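Local coordinates for CurD (Moorea producens 3L, PDB 5KP7), which probably acts as a hydroxymethylglutaryl-CoA synthase of the thiolase-like superfamily and binds a 4'-phosphopantetheine arm, at residues 39-44 with 63-68; 315-320 with 378-383. The protein carries 3 engineered substitutions. All coordinates share one frame; numbering follows the deposited sequence.

Interaction 1 (39-44 with 63-68)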
ATOM      1  N   ALA A  39       8.778 -13.480   6.214  1.00 26.22           N
ATOM      2  CA  ALA A  39       9.041 -14.879   6.536  1.00 27.53           C
ATOM      3  C   ALA A  39       7.879 -15.556   7.277  1.00 28.21           C
ATOM      4  O   ALA A  39       7.841 -16.792   7.410  1.00 29.08           O
ATOM      5  CB  ALA A  39      10.310 -14.969   7.366  1.00 28.39           C
ATOM      6  N   ALA A  40       6.963 -14.740   7.794  1.00 27.46           N
ATOM      7  CA  ALA A  40       5.882 -15.223   8.621  1.00 27.76           C
ATOM      8  C   ALA A  40       4.663 -14.360   8.376  1.00 27.28           C
ATOM      9  O   ALA A  40       4.779 -13.188   7.982  1.00 26.37           O
ATOM     10  CB  ALA A  40       6.276 -15.157  10.083  1.00 27.76           C
ATOM     11  N   GLN A  41       3.496 -14.943   8.610  1.00 28.34           N
ATOM     12  CA  GLN A  41       2.245 -14.222   8.451  1.00 28.44           C
ATOM     13  C   GLN A  41       1.229 -14.667   9.501  1.00 29.19           C
ATOM     14  O   GLN A  41       1.345 -15.750  10.046  1.00 29.69           O
ATOM     15  CB  GLN A  41       1.703 -14.428   7.035  1.00 29.41           C
ATOM     16  CG  GLN A  41       1.443 -15.870   6.613  1.00 30.96           C
ATOM     17  CD  GLN A  41       0.086 -16.436   7.037  1.00 32.99           C
ATOM     18  OE1 GLN A  41      -0.792 -15.697   7.514  1.00 33.79           O
ATOM     19  NE2 GLN A  41      -0.102 -17.730   6.865  1.00 34.67           N
ATOM     20  N   LEU A  42       0.260 -13.798   9.775  1.00 29.22           N
ATOM     21  CA  LEU A  42      -0.873 -14.085  10.657  1.00 30.82           C
ATOM     22  C   LEU A  42      -2.153 -14.069   9.842  1.00 32.04           C
ATOM     23  O   LEU A  42      -2.464 -13.077   9.159  1.00 30.84           O
ATOM     24  CB  LEU A  42      -1.018 -13.025  11.733  1.00 30.64           C
ATOM     25  CG  LEU A  42      -2.174 -13.231  12.722  1.00 31.88           C
ATOM     26  CD1 LEU A  42      -1.913 -14.463  13.568  1.00 32.98           C
ATOM     27  CD2 LEU A  42      -2.329 -11.985  13.576  1.00 31.80           C
ATOM     28  N   GLU A  43      -2.920 -15.137   9.990  1.00 34.27           N
ATOM     29  CA  GLU A  43      -4.239 -15.258   9.354  1.00 36.69           C
ATOM     30  C   GLU A  43      -5.224 -14.430  10.154  1.00 36.27           C
ATOM     31  O   GLU A  43      -5.337 -14.607  11.350  1.00 35.82           O
ATOM     32  CB  GLU A  43      -4.636 -16.735   9.267  1.00 40.54           C
ATOM     33  CG  GLU A  43      -3.788 -17.479   8.229  1.00 42.84           C
ATOM     34  CD  GLU A  43      -3.780 -18.990   8.366  1.00 46.88           C
ATOM     35  OE1 GLU A  43      -4.743 -19.577   8.899  1.00 51.22           O
ATOM     36  OE2 GLU A  43      -2.788 -19.612   7.903  1.00 50.62           O
ATOM     37  N   LEU A  44      -5.893 -13.484   9.508  1.00 36.37           N
ATOM     38  CA  LEU A  44      -6.713 -12.532  10.254  1.00 38.05           C
ATOM     39  C   LEU A  44      -7.935 -13.166  10.924  1.00 39.61           C
ATOM     40  O   LEU A  44      -8.373 -12.660  11.939  1.00 39.54           O
ATOM     41  CB  LEU A  44      -7.083 -11.323   9.404  1.00 38.89           C
ATOM     42  CG  LEU A  44      -5.843 -10.479   9.084  1.00 39.19           C
ATOM     43  CD1 LEU A  44      -6.242  -9.420   8.087  1.00 40.48           C
ATOM     44  CD2 LEU A  44      -5.195  -9.870  10.324  1.00 39.08           C
ATOM     45  N   MET A  63      -9.769  -8.724   3.604  1.00 34.52           N
ATOM     46  CA  MET A  63      -8.490  -8.954   4.244  1.00 35.08           C
ATOM     47  C   MET A  63      -8.365 -10.438   4.586  1.00 36.59           C
ATOM     48  O   MET A  63      -9.356 -11.059   4.987  1.00 38.73           O
ATOM     49  CB  MET A  63      -8.369  -8.090   5.501  1.00 35.55           C
ATOM     50  CG  MET A  63      -8.545  -6.595   5.202  1.00 35.71           C
ATOM     51  SD  MET A  63      -9.039  -5.568   6.624  1.00 37.63           S
ATOM     52  CE  MET A  63      -7.576  -5.792   7.572  1.00 34.87           C
ATOM     53  N   LYS A  64      -7.179 -11.014   4.377  1.00 35.49           N
ATOM     54  CA  LYS A  64      -6.959 -12.453   4.580  1.00 35.96           C
ATOM     55  C   LYS A  64      -5.805 -12.693   5.565  1.00 34.75           C
ATOM     56  O   LYS A  64      -5.979 -13.334   6.614  1.00 33.76           O
ATOM     57  CB  LYS A  64      -6.692 -13.193   3.249  1.00 38.07           C
ATOM     58  CG  LYS A  64      -7.874 -13.263   2.264  1.00 41.62           C
ATOM     59  CD  LYS A  64      -7.544 -14.022   0.954  1.00 43.87           C
ATOM     60  CE  LYS A  64      -8.775 -14.672   0.309  1.00 46.29           C
ATOM     61  NZ  LYS A  64      -8.485 -15.796  -0.654  1.00 47.11           N
ATOM     62  N   GLU A  65      -4.619 -12.201   5.193  1.00 34.10           N
ATOM     63  CA  GLU A  65      -3.411 -12.397   5.997  1.00 33.58           C
ATOM     64  C   GLU A  65      -2.594 -11.139   6.020  1.00 31.26           C
ATOM     65  O   GLU A  65      -2.658 -10.338   5.087  1.00 30.62           O
ATOM     66  CB  GLU A  65      -2.539 -13.499   5.395  1.00 35.19           C
ATOM     67  CG  GLU A  65      -3.185 -14.873   5.318  1.00 38.19           C
ATOM     68  CD  GLU A  65      -2.603 -15.736   4.226  1.00 40.86           C
ATOM     69  OE1 GLU A  65      -1.679 -15.261   3.534  1.00 43.17           O
ATOM     70  OE2 GLU A  65      -3.056 -16.893   4.071  1.00 42.60           O
ATOM     71  N   LYS A  66      -1.816 -10.960   7.090  1.00 29.43           N
ATOM     72  CA  LYS A  66      -0.790  -9.924   7.079  1.00 28.03           C
ATOM     73  C   LYS A  66       0.590 -10.537   7.344  1.00 26.78           C
ATOM     74  O   LYS A  66       0.750 -11.433   8.171  1.00 26.42           O
ATOM     75  CB  LYS A  66      -1.088  -8.802   8.069  1.00 28.86           C
ATOM     76  CG  LYS A  66      -1.100  -9.183   9.539  1.00 30.00           C
ATOM     77  CD  LYS A  66      -1.053  -7.922  10.384  1.00 30.96           C
ATOM     78  CE  LYS A  66      -1.109  -8.222  11.868  1.00 32.67           C
ATOM     79  NZ  LYS A  66      -0.691  -6.998  12.608  1.00 32.82           N
ATOM     80  N   ALA A  67       1.577 -10.032   6.617  1.00 25.25           N
ATOM     81  CA  ALA A  67       2.971 -10.396   6.917  1.00 25.08           C
ATOM     82  C   ALA A  67       3.396  -9.746   8.202  1.00 24.95           C
ATOM     83  O   ALA A  67       2.960  -8.640   8.504  1.00 24.18           O
ATOM     84  CB  ALA A  67       3.879  -9.958   5.785  1.00 24.51           C
ATOM     85  N   VAL A  68       4.326 -10.385   8.940  1.00 25.86           N
ATOM     86  CA  VAL A  68       4.779  -9.834  10.232  1.00 26.37           C
ATOM     87  C   VAL A  68       6.307  -9.962  10.296  1.00 26.05           C
ATOM     88  O   VAL A  68       6.805 -11.057  10.123  1.00 26.39           O
ATOM     89  CB  VAL A  68       4.155 -10.597  11.408  1.00 28.06           C
ATOM     90  CG1 VAL A  68       4.554  -9.977  12.733  1.00 28.62           C
ATOM     91  CG2 VAL A  68       2.633 -10.586  11.281  1.00 28.01           C
TER
HETATM   92  O   HOH W   1       8.826 -11.578   8.205  1.00 27.43           O

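Interaction 2 (315-320 with 378-383)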
ATOM      1  N   CYS A 315      -1.893  -8.493  -2.377  1.00 24.21           N
ATOM      2  CA  CYS A 315      -2.134  -7.523  -1.298  1.00 24.57           C
ATOM      3  C   CYS A 315      -2.849  -8.175  -0.116  1.00 25.35           C
ATOM      4  O   CYS A 315      -2.500  -7.899   1.044  1.00 24.97           O
ATOM      5  CB  CYS A 315      -2.915  -6.314  -1.840  1.00 24.76           C
ATOM      6  SG  CYS A 315      -1.959  -5.317  -2.991  1.00 26.33           S
ATOM      7  N   GLN A 316      -3.797  -9.069  -0.400  1.00 26.07           N
ATOM      8  CA  GLN A 316      -4.563  -9.787   0.635  1.00 27.33           C
ATOM      9  C   GLN A 316      -3.725 -10.728   1.477  1.00 26.91           C
ATOM     10  O   GLN A 316      -4.211 -11.180   2.509  1.00 27.30           O
ATOM     11  CB  GLN A 316      -5.678 -10.652   0.026  1.00 30.03           C
ATOM     12  CG  GLN A 316      -6.770  -9.860  -0.602  1.00 32.45           C
ATOM     13  CD  GLN A 316      -7.857 -10.792  -1.148  1.00 34.19           C
ATOM     14  OE1 GLN A 316      -7.594 -11.722  -1.943  1.00 36.99           O
ATOM     15  NE2 GLN A 316      -9.063 -10.583  -0.693  1.00 35.69           N
ATOM     16  N   GLN A 317      -2.548 -11.105   0.969  1.00 25.87           N
ATOM     17  CA  GLN A 317      -1.648 -12.037   1.626  1.00 26.26           C
ATOM     18  C   GLN A 317      -0.561 -11.362   2.470  1.00 25.31           C
ATOM     19  O   GLN A 317       0.108 -12.019   3.254  1.00 24.93           O
ATOM     20  CB  GLN A 317      -0.991 -12.933   0.571  1.00 27.16           C
ATOM     21  CG  GLN A 317      -2.015 -13.838  -0.098  1.00 28.62           C
ATOM     22  CD  GLN A 317      -1.366 -14.712  -1.141  1.00 29.74           C
ATOM     23  OE1 GLN A 317      -0.584 -15.611  -0.810  1.00 31.52           O
ATOM     24  NE2 GLN A 317      -1.656 -14.446  -2.403  1.00 30.13           N
ATOM     25  N   VAL A 318      -0.391 -10.059   2.296  1.00 25.17           N
ATOM     26  CA  VAL A 318       0.649  -9.319   3.018  1.00 24.99           C
ATOM     27  C   VAL A 318       0.100  -8.197   3.892  1.00 24.12           C
ATOM     28  O   VAL A 318       0.744  -7.822   4.896  1.00 23.93           O
ATOM     29  CB  VAL A 318       1.669  -8.778   1.988  1.00 26.38           C
ATOM     30  CG1 VAL A 318       2.747  -8.023   2.637  1.00 28.12           C
ATOM     31  CG2 VAL A 318       2.324  -9.925   1.250  1.00 27.11           C
ATOM     32  N   GLY A 319      -1.046  -7.637   3.537  1.00 23.40           N
ATOM     33  CA  GLY A 319      -1.612  -6.486   4.263  1.00 23.04           C
ATOM     34  C   GLY A 319      -1.108  -5.184   3.672  1.00 22.46           C
ATOM     35  O   GLY A 319      -0.529  -5.160   2.575  1.00 22.28           O
ATOM     36  N   ASN A 320      -1.323  -4.077   4.370  1.00 22.04           N
ATOM     37  CA  ASN A 320      -0.832  -2.796   3.874  1.00 22.13           C
ATOM     38  C   ASN A 320       0.683  -2.758   4.146  1.00 21.82           C
ATOM     39  O   ASN A 320       1.095  -2.808   5.319  1.00 21.77           O
ATOM     40  CB  ASN A 320      -1.523  -1.679   4.665  1.00 22.71           C
ATOM     41  CG  ASN A 320      -1.133  -0.288   4.221  1.00 23.10           C
ATOM     42  OD1 ASN A 320      -0.376  -0.095   3.282  1.00 23.26           O
ATOM     43  ND2 ASN A 320      -1.727   0.697   4.869  1.00 24.48           N
ATOM     44  N   ALA A 378       4.231 -18.785  -4.945  1.00 30.67           N
ATOM     45  CA  ALA A 378       4.953 -19.816  -4.200  1.00 31.37           C
ATOM     46  C   ALA A 378       5.710 -19.298  -2.979  1.00 30.69           C
ATOM     47  O   ALA A 378       5.687 -19.945  -1.923  1.00 31.15           O
ATOM     48  CB  ALA A 378       5.906 -20.577  -5.119  1.00 32.44           C
ATOM     49  N   GLN A 379       6.388 -18.155  -3.123  1.00 30.17           N
ATOM     50  CA  GLN A 379       7.111 -17.529  -2.006  1.00 29.52           C
ATOM     51  C   GLN A 379       6.142 -17.227  -0.874  1.00 28.59           C
ATOM     52  O   GLN A 379       6.405 -17.559   0.279  1.00 27.93           O
ATOM     53  CB  GLN A 379       7.801 -16.222  -2.441  1.00 30.04           C
ATOM     54  CG  GLN A 379       8.450 -15.452  -1.291  1.00 30.32           C
ATOM     55  CD  GLN A 379       8.687 -13.965  -1.539  1.00 30.90           C
ATOM     56  OE1 GLN A 379       8.692 -13.186  -0.577  1.00 29.93           O
ATOM     57  NE2 GLN A 379       8.842 -13.553  -2.818  1.00 31.37           N
ATOM     58  N   LEU A 380       5.006 -16.625  -1.205  1.00 27.77           N
ATOM     59  CA  LEU A 380       4.058 -16.243  -0.161  1.00 27.68           C
ATOM     60  C   LEU A 380       3.460 -17.466   0.514  1.00 29.03           C
ATOM     61  O   LEU A 380       3.302 -17.474   1.742  1.00 28.33           O
ATOM     62  CB  LEU A 380       2.973 -15.337  -0.728  1.00 27.56           C
ATOM     63  CG  LEU A 380       3.449 -13.997  -1.267  1.00 26.94           C
ATOM     64  CD1 LEU A 380       2.289 -13.264  -1.910  1.00 27.09           C
ATOM     65  CD2 LEU A 380       4.097 -13.152  -0.164  1.00 26.80           C
ATOM     66  N   ALA A 381       3.192 -18.523  -0.265  1.00 30.03           N
ATOM     67  CA  ALA A 381       2.624 -19.726   0.314  1.00 31.70           C
ATOM     68  C   ALA A 381       3.581 -20.436   1.279  1.00 32.66           C
ATOM     69  O   ALA A 381       3.105 -21.184   2.132  1.00 33.84           O
ATOM     70  CB  ALA A 381       2.156 -20.700  -0.782  1.00 32.80           C
ATOM     71  N   ASP A 382       4.896 -20.229   1.141  1.00 32.73           N
ATOM     72  CA  ASP A 382       5.898 -20.929   1.945  1.00 34.57           C
ATOM     73  C   ASP A 382       6.210 -20.254   3.291  1.00 33.51           C
ATOM     74  O   ASP A 382       7.002 -20.799   4.077  1.00 35.05           O
ATOM     75  CB  ASP A 382       7.191 -21.129   1.118  1.00 36.79           C
ATOM     76  CG  ASP A 382       8.171 -22.144   1.752  1.00 39.84           C
ATOM     77  OD1 ASP A 382       7.728 -23.168   2.291  1.00 43.05           O
ATOM     78  OD2 ASP A 382       9.389 -21.876   1.731  1.00 44.04           O
ATOM     79  N   ARG A 383       5.574 -19.116   3.600  1.00 30.83           N
ATOM     80  CA  ARG A 383       5.832 -18.437   4.868  1.00 29.67           C
ATOM     81  C   ARG A 383       5.268 -19.222   6.053  1.00 30.52           C
ATOM     82  O   ARG A 383       4.283 -19.987   5.916  1.00 30.66           O
ATOM     83  CB  ARG A 383       5.208 -17.028   4.853  1.00 28.24           C
ATOM     84  CG  ARG A 383       5.801 -16.138   3.762  1.00 27.12           C
ATOM     85  CD  ARG A 383       5.075 -14.806   3.621  1.00 26.17           C
ATOM     86  NE  ARG A 383       3.681 -15.056   3.265  1.00 26.07           N
ATOM     87  CZ  ARG A 383       2.701 -14.156   3.333  1.00 25.63           C
ATOM     88  NH1 ARG A 383       2.967 -12.905   3.693  1.00 24.71           N
ATOM     89  NH2 ARG A 383       1.447 -14.538   3.058  1.00 25.87           N
TER
HETATM   90  O   HOH W   2      -0.165 -16.541   1.790  1.00 44.87           O

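Interaction 1 (39-44 with 63-68)
The carbonyl oxygen of K66 receives the backbone N of L42 at 2.9 Å, and the CA of Q41 adds a C-H...O contact to the same oxygen. In return K66 N donates to L42 O at 3.0 Å, making L42 and K66 the antiparallel hydrogen-bonded pair of strands 40-43 and 65-67, whose short axes run at 153° to each other. The pairing continues on either side: V68 N donates to A40 O, while L44 N meets K64 O at 2.9 Å in the straightest of the four bonds. Beyond V68 N, a water joins A39 N to V68 O.

Q41, E43, E65 and A67 share one face of this pair. With CG set between its backbone N and carbonyl carbon (chi1 58°) and a second bend at chi2, Q41 folds its amide onto E65: OE1 of Q41 lies 3.4 Å from CG of E65, and amide and carboxylate stack with planes 26° apart. E43 runs alongside E65, pointing the same way, their CG atoms 4.0 Å apart. On the other face are L42 and K66, whose NZ bonds to E189 O and Y391 OH. At the far end L44 CD1 packs against M63 CB at 3.6 Å, and M63 itself touches the bound 4'-phosphopantetheine.

E43 OE2 comes within 4.7 Å of E65 OE2, a like-charged pair that would probably cost energy if left alone. E43 OE2 is held by S385 OG and weakly by Q41 NE2, and E65 OE1 has a long, weak ion pair with R383, so these polar groups may offset part of the repulsion.

Interaction 2 (315-320 with 378-383)
R383 grips the carbonyl oxygen of Q317 end-on with two nitrogens: NH2 donates to Q317 O at 2.9 Å and NH1 donates to Q317 O at 3.0 Å. The oxygen sits at the guanidinium edge, only 4° from its plane, but both donors reach it from the same face of the carbonyl group. A water lies at that edge too, accepting from NH2 of R383 and donating to OE1 of Q317 at 2.8 Å. One face of the guanidinium is covered by L380 CD2, 3.8 Å above its centre. This methyl also meets V318 CG2 at 3.9 Å, the two side chains crossing at about a right angle, and OE1 of Q317 rests 3.6 Å from L380 CB.

The arginine is also tied to its own helix end. Its chain turns at chi3 (-61°), which brings NE back onto L380 O at 2.9 Å, on a lone pair in the carbonyl plane. Further out, NH1 also bonds to G37 O. With a leucine in place of R383, Q317 O would probably lose both its NH1 and NH2 donors and L380 O its NE-H, leaving the two helix ends without their polar tie.

A positive group against a last-turn carbonyl should suit the negative end of a helix dipole. Helix 309-318 stops at G319, whose backbone angles, with phi positive, would jam a side chain against the preceding carbonyl O. The arrangement is thus a helix C-terminus that ends in a positive-phi glycine and offers a last-turn carbonyl to an arginine, just ahead of N320 in the phosphopantetheine pocket.

Interaction 1 closes before interaction 2 opens along the chain, the first in the N-terminal HMG-CoA synthase family region and the second in the C-terminal one, yet their centres are about 7 Å apart. They are joined directly: E65 N lies 2.9 Å from Q316 O and A67 N lies 2.9 Å from V318 O, both probable hydrogen bonds, placing the end of helix 309-318 against strand 65-67. On the other side of strand 40-43, strand 384-385, which follows helix 376-381, completes a small three-stranded sheet. The two regions are thereby stitched together beside the ligand pocket, to which 63-68 contributes M63 and 315-320 contributes N320.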